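Long-range contacts in aldehyde dehydrogenase (Burkholderia cenocepacia, PDB 4O6R), which probably oxidises aldehydes to carboxylic acids with NAD(P)+ as the electron acceptor and is seen here with AMP bound in its nucleotide pocket: residues A[150-155]-A[177-182]; A[229-234]-A[252-257]. One frame throughout, in Å; residues are numbered along the deposited sequence.

Interaction 1 of 2, residues A[150-155]-A[177-182]. With AMP (adenosine monophosphate), chain E.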
loop_
_atom_site.group_PDB
_atom_site.type_symbol
_atom_site.label_atom_id
_atom_site.label_comp_id
_atom_site.label_asym_id
_atom_site.label_seq_id
_atom_site.Cartn_x
_atom_site.Cartn_y
_atom_site.Cartn_z
ATOM N N VAL A 150 15.768 5.886 -19.612
ATOM C CA VAL A 150 16.564 6.056 -18.400
ATOM C C VAL A 150 18.001 5.673 -18.678
ATOM O O VAL A 150 18.269 4.705 -19.391
ATOM C CB VAL A 150 15.992 5.300 -17.189
ATOM C CG1 VAL A 150 14.578 5.819 -16.874
ATOM C CG2 VAL A 150 15.962 3.813 -17.409
ATOM N N GLY A 151 18.908 6.461 -18.113
ATOM C CA GLY A 151 20.323 6.251 -18.279
ATOM C C GLY A 151 20.875 5.668 -16.993
ATOM O O GLY A 151 20.484 6.106 -15.898
ATOM N N GLN A 152 21.779 4.705 -17.121
ATOM C CA GLN A 152 22.329 4.011 -15.954
ATOM C C GLN A 152 23.824 3.845 -16.103
ATOM O O GLN A 152 24.304 3.318 -17.095
ATOM C CB GLN A 152 21.632 2.661 -15.762
ATOM C CG GLN A 152 20.109 2.780 -15.754
ATOM C CD GLN A 152 19.386 1.459 -15.572
ATOM O OE1 GLN A 152 19.723 0.448 -16.199
ATOM N NE2 GLN A 152 18.385 1.451 -14.707
ATOM N N ILE A 153 24.555 4.256 -15.074
ATOM C CA ILE A 153 26.014 4.190 -15.050
ATOM C C ILE A 153 26.411 3.342 -13.858
ATOM O O ILE A 153 26.033 3.648 -12.736
ATOM C CB ILE A 153 26.636 5.602 -14.967
ATOM C CG1 ILE A 153 26.304 6.395 -16.227
ATOM C CG2 ILE A 153 28.153 5.515 -14.818
ATOM C CD1 ILE A 153 26.541 7.874 -16.146
ATOM N N VAL A 154 27.253 2.340 -14.135
ATOM C CA VAL A 154 27.519 1.179 -13.267
ATOM C C VAL A 154 29.041 0.983 -13.075
ATOM O O VAL A 154 29.763 0.999 -14.068
ATOM C CB VAL A 154 26.973 -0.080 -14.003
ATOM C CG1 VAL A 154 27.168 -1.330 -13.190
ATOM C CG2 VAL A 154 25.505 0.092 -14.381
ATOM N N PRO A 155 29.544 0.783 -11.819
ATOM C CA PRO A 155 30.950 0.550 -11.671
ATOM C C PRO A 155 31.353 -0.925 -11.867
ATOM O O PRO A 155 30.531 -1.754 -12.282
ATOM C CB PRO A 155 31.212 1.017 -10.245
ATOM C CG PRO A 155 29.983 0.700 -9.521
ATOM C CD PRO A 155 28.860 0.777 -10.513
ATOM N N VAL A 177 16.097 1.662 -21.772
ATOM C CA VAL A 177 17.343 1.742 -21.021
ATOM C C VAL A 177 18.566 1.973 -21.887
ATOM O O VAL A 177 18.727 1.336 -22.905
ATOM C CB VAL A 177 17.570 0.472 -20.158
ATOM C CG1 VAL A 177 18.993 0.400 -19.610
ATOM C CG2 VAL A 177 16.566 0.459 -19.022
ATOM N N VAL A 178 19.404 2.911 -21.460
ATOM C CA VAL A 178 20.755 3.044 -21.985
ATOM C C VAL A 178 21.665 2.875 -20.773
ATOM O O VAL A 178 21.623 3.688 -19.845
ATOM C CB VAL A 178 20.992 4.404 -22.642
ATOM C CG1 VAL A 178 22.415 4.503 -23.136
ATOM C CG2 VAL A 178 19.980 4.607 -23.785
ATOM N N LEU A 179 22.445 1.800 -20.794
ATOM C CA LEU A 179 23.285 1.457 -19.690
ATOM C C LEU A 179 24.767 1.584 -20.096
ATOM O O LEU A 179 25.204 1.022 -21.105
ATOM C CB LEU A 179 22.941 0.069 -19.154
ATOM C CG LEU A 179 23.632 -0.351 -17.835
ATOM C CD1 LEU A 179 22.720 -1.209 -16.957
ATOM C CD2 LEU A 179 24.875 -1.130 -18.116
ATOM N N LYS A 180 25.525 2.301 -19.284
ATOM C CA LYS A 180 26.976 2.426 -19.459
ATOM C C LYS A 180 27.696 1.626 -18.372
ATOM O O LYS A 180 27.874 2.114 -17.243
ATOM C CB LYS A 180 27.453 3.890 -19.444
ATOM C CG LYS A 180 28.944 3.980 -19.902
ATOM C CD LYS A 180 29.813 4.981 -19.169
ATOM C CE LYS A 180 30.532 4.441 -17.960
ATOM N NZ LYS A 180 31.617 3.466 -18.228
ATOM N N PRO A 181 28.095 0.384 -18.688
ATOM C CA PRO A 181 28.804 -0.402 -17.673
ATOM C C PRO A 181 30.243 0.056 -17.601
ATOM O O PRO A 181 30.708 0.816 -18.483
ATOM C CB PRO A 181 28.707 -1.830 -18.216
ATOM C CG PRO A 181 28.769 -1.641 -19.696
ATOM C CD PRO A 181 28.017 -0.345 -19.972
ATOM N N SER A 182 30.961 -0.399 -16.593
ATOM C CA SER A 182 32.358 -0.040 -16.482
ATOM C C SER A 182 33.136 -0.603 -17.633
ATOM O O SER A 182 33.003 -1.795 -17.980
ATOM C CB SER A 182 32.977 -0.608 -15.208
ATOM O OG SER A 182 34.334 -0.268 -15.198
HETATM P P AMP E . 33.674 6.498 -10.508
HETATM O O1P AMP E . 32.770 6.745 -9.349
HETATM O O2P AMP E . 34.123 7.810 -11.186
HETATM O O3P AMP E . 34.780 5.475 -10.191
HETATM O "O5'" AMP E . 32.827 5.720 -11.693
HETATM C "C5'" AMP E . 31.773 4.722 -11.618
HETATM C "C4'" AMP E . 31.110 4.657 -13.027
HETATM O "O4'" AMP E . 30.879 6.005 -13.484
HETATM C "C3'" AMP E . 31.911 4.003 -14.162
HETATM O "O3'" AMP E . 31.113 3.216 -15.102
HETATM C "C2'" AMP E . 32.592 5.214 -14.824
HETATM O "O2'" AMP E . 33.070 5.031 -16.176
HETATM C "C1'" AMP E . 31.534 6.309 -14.714
HETATM N N9 AMP E . 32.044 7.723 -14.755
HETATM C C8 AMP E . 33.301 8.178 -14.471
HETATM N N7 AMP E . 33.385 9.536 -14.659
HETATM C C5 AMP E . 32.165 9.989 -15.061
HETATM C C6 AMP E . 31.528 11.293 -15.418
HETATM N N6 AMP E . 32.212 12.444 -15.399
HETATM N N1 AMP E . 30.230 11.338 -15.772
HETATM C C2 AMP E . 29.514 10.205 -15.808
HETATM N N3 AMP E . 30.020 8.986 -15.513
HETATM C C4 AMP E . 31.300 8.792 -15.132
HETATM O O HOH W 1 29.801 -2.470 -14.956
#
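Q152 keeps its CG beside its own backbone N (chi1 -51°) and runs extended from there, which lays its amide across V177 and L179 of the neighbouring parallel strand. Its OE1 lies 3.5 Å from V177 CG1 and meets L179 CD1 as well, both methyl groups. This oxygen is buried without a polar partner, whereas NE2 is satisfied by K166 O and Y476 OH. V150 and V177, beta-branched residues suited to extended strands, meet through their CG2 methyls at 3.8 Å on the same side of the sheet.

Four backbone bonds zip the two strands together, among them K180 N to Q152 O at 2.7 Å, and the ladder runs on to V154 N. Past the strands the chains stay side by side, a water bridging P155 O and S182 N, and line the nucleotide pocket. K180 sends CG away from its backbone N (chi1 -169°) and then bends at each later torsion, so that NZ donates a hydrogen bond to P181 O at 2.8 Å, from above the carbonyl plane. The same NZ reaches AMP O2' at 3.0 Å, bonds more weakly to O3', and gains a salt bridge with E183 and a bond to G211 O. V154 O accepts from AMP O3' at 2.8 Å, and I153 brings CG2 to 3.1 Å from the ribose O4', its branched aliphatic shape suiting sugar and adenine alike.

Donor and acceptor thus match the two ribose hydroxyls: a lysine, probably kept charged by E183, and a backbone carbonyl recognise the sugar, consistent with how this family holds its cofactor's adenosine half.

Interaction 2 of 2, residues A[229-234]-A[252-257]; sequences IAFTGS and VQLELG. With AMP (adenosine monophosphate), chain E.
I229 to T232 pair in parallel register with V252 to E255, the strand axes 4.8 Å apart and only 7° from parallel, and the ladder of backbone bonds ends with G233 N to E255 O at 3.0 Å. On the face shared by I229 and F231, I229 CG2 lies side by side with V252 CG2 at 4.0 Å, two branched residues that pack against I241 and S245 of helix 235-245. On the other face the pairing sets A230 CB 4.1 Å from Q253 CB, and the small alanine leaves room for Y476 and for Q253 OE1, which turns to K228 NZ.

F231 carries the contact to the nucleotide. With CG anti to the backbone N (chi1 171°), its ring reaches out to the ribose, and CE1 comes to 3.0 Å from AMP O4', which sits at the ring edge and near its plane. L256 CD2, in one of two modelled conformers, also lies at the edge.

G233, with no side chain, lets its CA come within 3.2 Å of AMP O1P. S234 N donates to O1P, though the modelled 2.5 Å is unusually short and the exact length doubtful, while S234 OG caps the following helix through T237 N.

Chemically, the helix dipole would probably favour the phosphate's negative charge. In the E255 conformer described, T232 CG2 packs 3.8 Å from its OE2, and G257 N bonds to OE1. E255 lies in an L-E-L-G-G sequence resembling the family's glutamate signature, and its contact with C289 is consistent with the strand leading to the probable active site.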
loop_
_atom_site.group_PDB
_atom_site.type_symbol
_atom_site.label_atom_id
_atom_site.label_comp_id
_atom_site.label_asym_id
_atom_site.label_seq_id
_atom_site.Cartn_x
_atom_site.Cartn_y
_atom_site.Cartn_z
ATOM N N ILE A 229 18.743 9.695 -14.623
ATOM C CA ILE A 229 20.066 9.131 -14.623
ATOM C C ILE A 229 20.298 8.492 -13.263
ATOM O O ILE A 229 19.967 9.103 -12.230
ATOM C CB ILE A 229 21.140 10.188 -14.925
ATOM C CG1 ILE A 229 22.546 9.584 -15.015
ATOM C CG2 ILE A 229 21.120 11.315 -13.900
ATOM C CD1 ILE A 229 22.784 8.758 -16.261
ATOM N N ALA A 230 20.821 7.263 -13.292
ATOM C CA ALA A 230 21.131 6.523 -12.085
ATOM C C ALA A 230 22.619 6.213 -12.076
ATOM O O ALA A 230 23.159 5.688 -13.074
ATOM C CB ALA A 230 20.311 5.258 -12.014
ATOM N N PHE A 231 23.286 6.568 -10.977
ATOM C CA PHE A 231 24.719 6.454 -10.889
ATOM C C PHE A 231 25.159 5.853 -9.558
ATOM O O PHE A 231 24.654 6.213 -8.467
ATOM C CB PHE A 231 25.378 7.837 -11.081
ATOM C CG PHE A 231 26.859 7.835 -10.795
ATOM C CD1 PHE A 231 27.753 7.445 -11.754
ATOM C CD2 PHE A 231 27.341 8.197 -9.540
ATOM C CE1 PHE A 231 29.118 7.421 -11.491
ATOM C CE2 PHE A 231 28.694 8.172 -9.254
ATOM C CZ PHE A 231 29.581 7.769 -10.233
ATOM N N THR A 232 26.105 4.922 -9.664
ATOM C CA THR A 232 26.755 4.298 -8.515
ATOM C C THR A 232 28.225 4.511 -8.711
ATOM O O THR A 232 28.754 4.170 -9.789
ATOM C CB THR A 232 26.437 2.797 -8.490
ATOM O OG1 THR A 232 25.042 2.624 -8.287
ATOM C CG2 THR A 232 27.199 2.046 -7.424
ATOM N N GLY A 233 28.896 5.059 -7.702
ATOM C CA GLY A 233 30.317 5.385 -7.810
ATOM C C GLY A 233 30.751 6.388 -6.757
ATOM O O GLY A 233 30.153 6.434 -5.680
ATOM N N SER A 234 31.780 7.188 -7.053
ATOM C CA SER A 234 32.384 8.083 -6.071
ATOM C C SER A 234 31.512 9.303 -5.816
ATOM O O SER A 234 30.734 9.723 -6.663
ATOM C CB SER A 234 33.776 8.552 -6.519
ATOM O OG SER A 234 33.716 9.489 -7.597
ATOM N N VAL A 252 17.344 12.032 -10.771
ATOM C CA VAL A 252 18.663 11.545 -10.399
ATOM C C VAL A 252 18.564 10.511 -9.257
ATOM O O VAL A 252 17.805 10.686 -8.292
ATOM C CB VAL A 252 19.561 12.723 -9.956
ATOM C CG1 VAL A 252 20.933 12.237 -9.493
ATOM C CG2 VAL A 252 19.723 13.729 -11.085
ATOM N N GLN A 253 19.309 9.432 -9.393
ATOM C CA GLN A 253 19.514 8.472 -8.315
ATOM C C GLN A 253 21.034 8.289 -8.099
ATOM O O GLN A 253 21.805 8.200 -9.062
ATOM C CB GLN A 253 18.831 7.140 -8.677
ATOM C CG GLN A 253 19.056 6.009 -7.698
ATOM C CD GLN A 253 18.247 4.777 -8.068
ATOM O OE1 GLN A 253 17.443 4.793 -9.039
ATOM N NE2 GLN A 253 18.439 3.702 -7.320
ATOM N N LEU A 254 21.454 8.229 -6.836
ATOM C CA LEU A 254 22.896 8.212 -6.519
ATOM C C LEU A 254 23.166 7.222 -5.418
ATOM O O LEU A 254 22.535 7.289 -4.367
ATOM C CB LEU A 254 23.355 9.584 -6.026
ATOM C CG LEU A 254 23.139 10.797 -6.931
ATOM C CD1 LEU A 254 23.391 12.113 -6.191
ATOM C CD2 LEU A 254 24.006 10.705 -8.173
ATOM N N GLU A 255 24.081 6.299 -5.667
ATOM C CA GLU A 255 24.624 5.438 -4.599
ATOM C C GLU A 255 26.096 5.644 -4.586
ATOM O O GLU A 255 26.802 5.237 -5.507
ATOM C CB GLU A 255 24.364 3.938 -4.779
ATOM C CG GLU A 255 24.875 3.103 -3.583
ATOM C CD GLU A 255 26.229 2.393 -3.757
ATOM O OE1 GLU A 255 27.334 2.998 -3.684
ATOM O OE2 GLU A 255 26.210 1.155 -3.881
ATOM N N LEU A 256 26.606 6.284 -3.525
ATOM C CA LEU A 256 27.925 6.956 -3.549
ATOM C C LEU A 256 28.953 6.540 -2.476
ATOM O O LEU A 256 29.753 7.374 -2.013
ATOM C CB LEU A 256 27.738 8.472 -3.439
ATOM C CG LEU A 256 26.817 9.162 -4.434
ATOM C CD1 LEU A 256 26.831 10.649 -4.128
ATOM C CD2 LEU A 256 27.270 8.897 -5.857
ATOM N N GLY A 257 28.960 5.261 -2.125
ATOM C CA GLY A 257 29.963 4.729 -1.227
ATOM C C GLY A 257 29.573 4.772 0.240
ATOM O O GLY A 257 28.541 5.361 0.640
HETATM P P AMP E . 33.674 6.498 -10.508
HETATM O O1P AMP E . 32.770 6.745 -9.349
HETATM O O2P AMP E . 34.123 7.810 -11.186
HETATM O O3P AMP E . 34.780 5.475 -10.191
HETATM O "O5'" AMP E . 32.827 5.720 -11.693
HETATM C "C5'" AMP E . 31.773 4.722 -11.618
HETATM C "C4'" AMP E . 31.110 4.657 -13.027
HETATM O "O4'" AMP E . 30.879 6.005 -13.484
HETATM C "C3'" AMP E . 31.911 4.003 -14.162
HETATM O "O3'" AMP E . 31.113 3.216 -15.102
HETATM C "C2'" AMP E . 32.592 5.214 -14.824
HETATM O "O2'" AMP E . 33.070 5.031 -16.176
HETATM C "C1'" AMP E . 31.534 6.309 -14.714
HETATM N N9 AMP E . 32.044 7.723 -14.755
HETATM C C8 AMP E . 33.301 8.178 -14.471
HETATM N N7 AMP E . 33.385 9.536 -14.659
HETATM C C5 AMP E . 32.165 9.989 -15.061
HETATM C C6 AMP E . 31.528 11.293 -15.418
HETATM N N6 AMP E . 32.212 12.444 -15.399
HETATM N N1 AMP E . 30.230 11.338 -15.772
HETATM C C2 AMP E . 29.514 10.205 -15.808
HETATM N N3 AMP E . 30.020 8.986 -15.513
HETATM C C4 AMP E . 31.300 8.792 -15.132
#

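Overall arrangement
Interactions 1 and 2 follow one another along the chain, each the closing of a beta-alpha-beta unit, the first through helix 159-172 and the second through helix 235-245. Their centres are 11 Å apart in one mixed sheet, where strands run 176-180, 138-153, 228-232, 251-255, all four parallel. The middle two join the contacts directly, probably through hydrogen bonds from I153 N to A230 O and from A230 N to G151 O. Both touch AMP, the first mainly at the ribose hydroxyls, the second at the phosphate, with I153 and F231 both against O4'. In this Rossmann-type arrangement, loops at the C-terminal ends of adjacent parallel strands form a single pocket, consistent with cofactor binding.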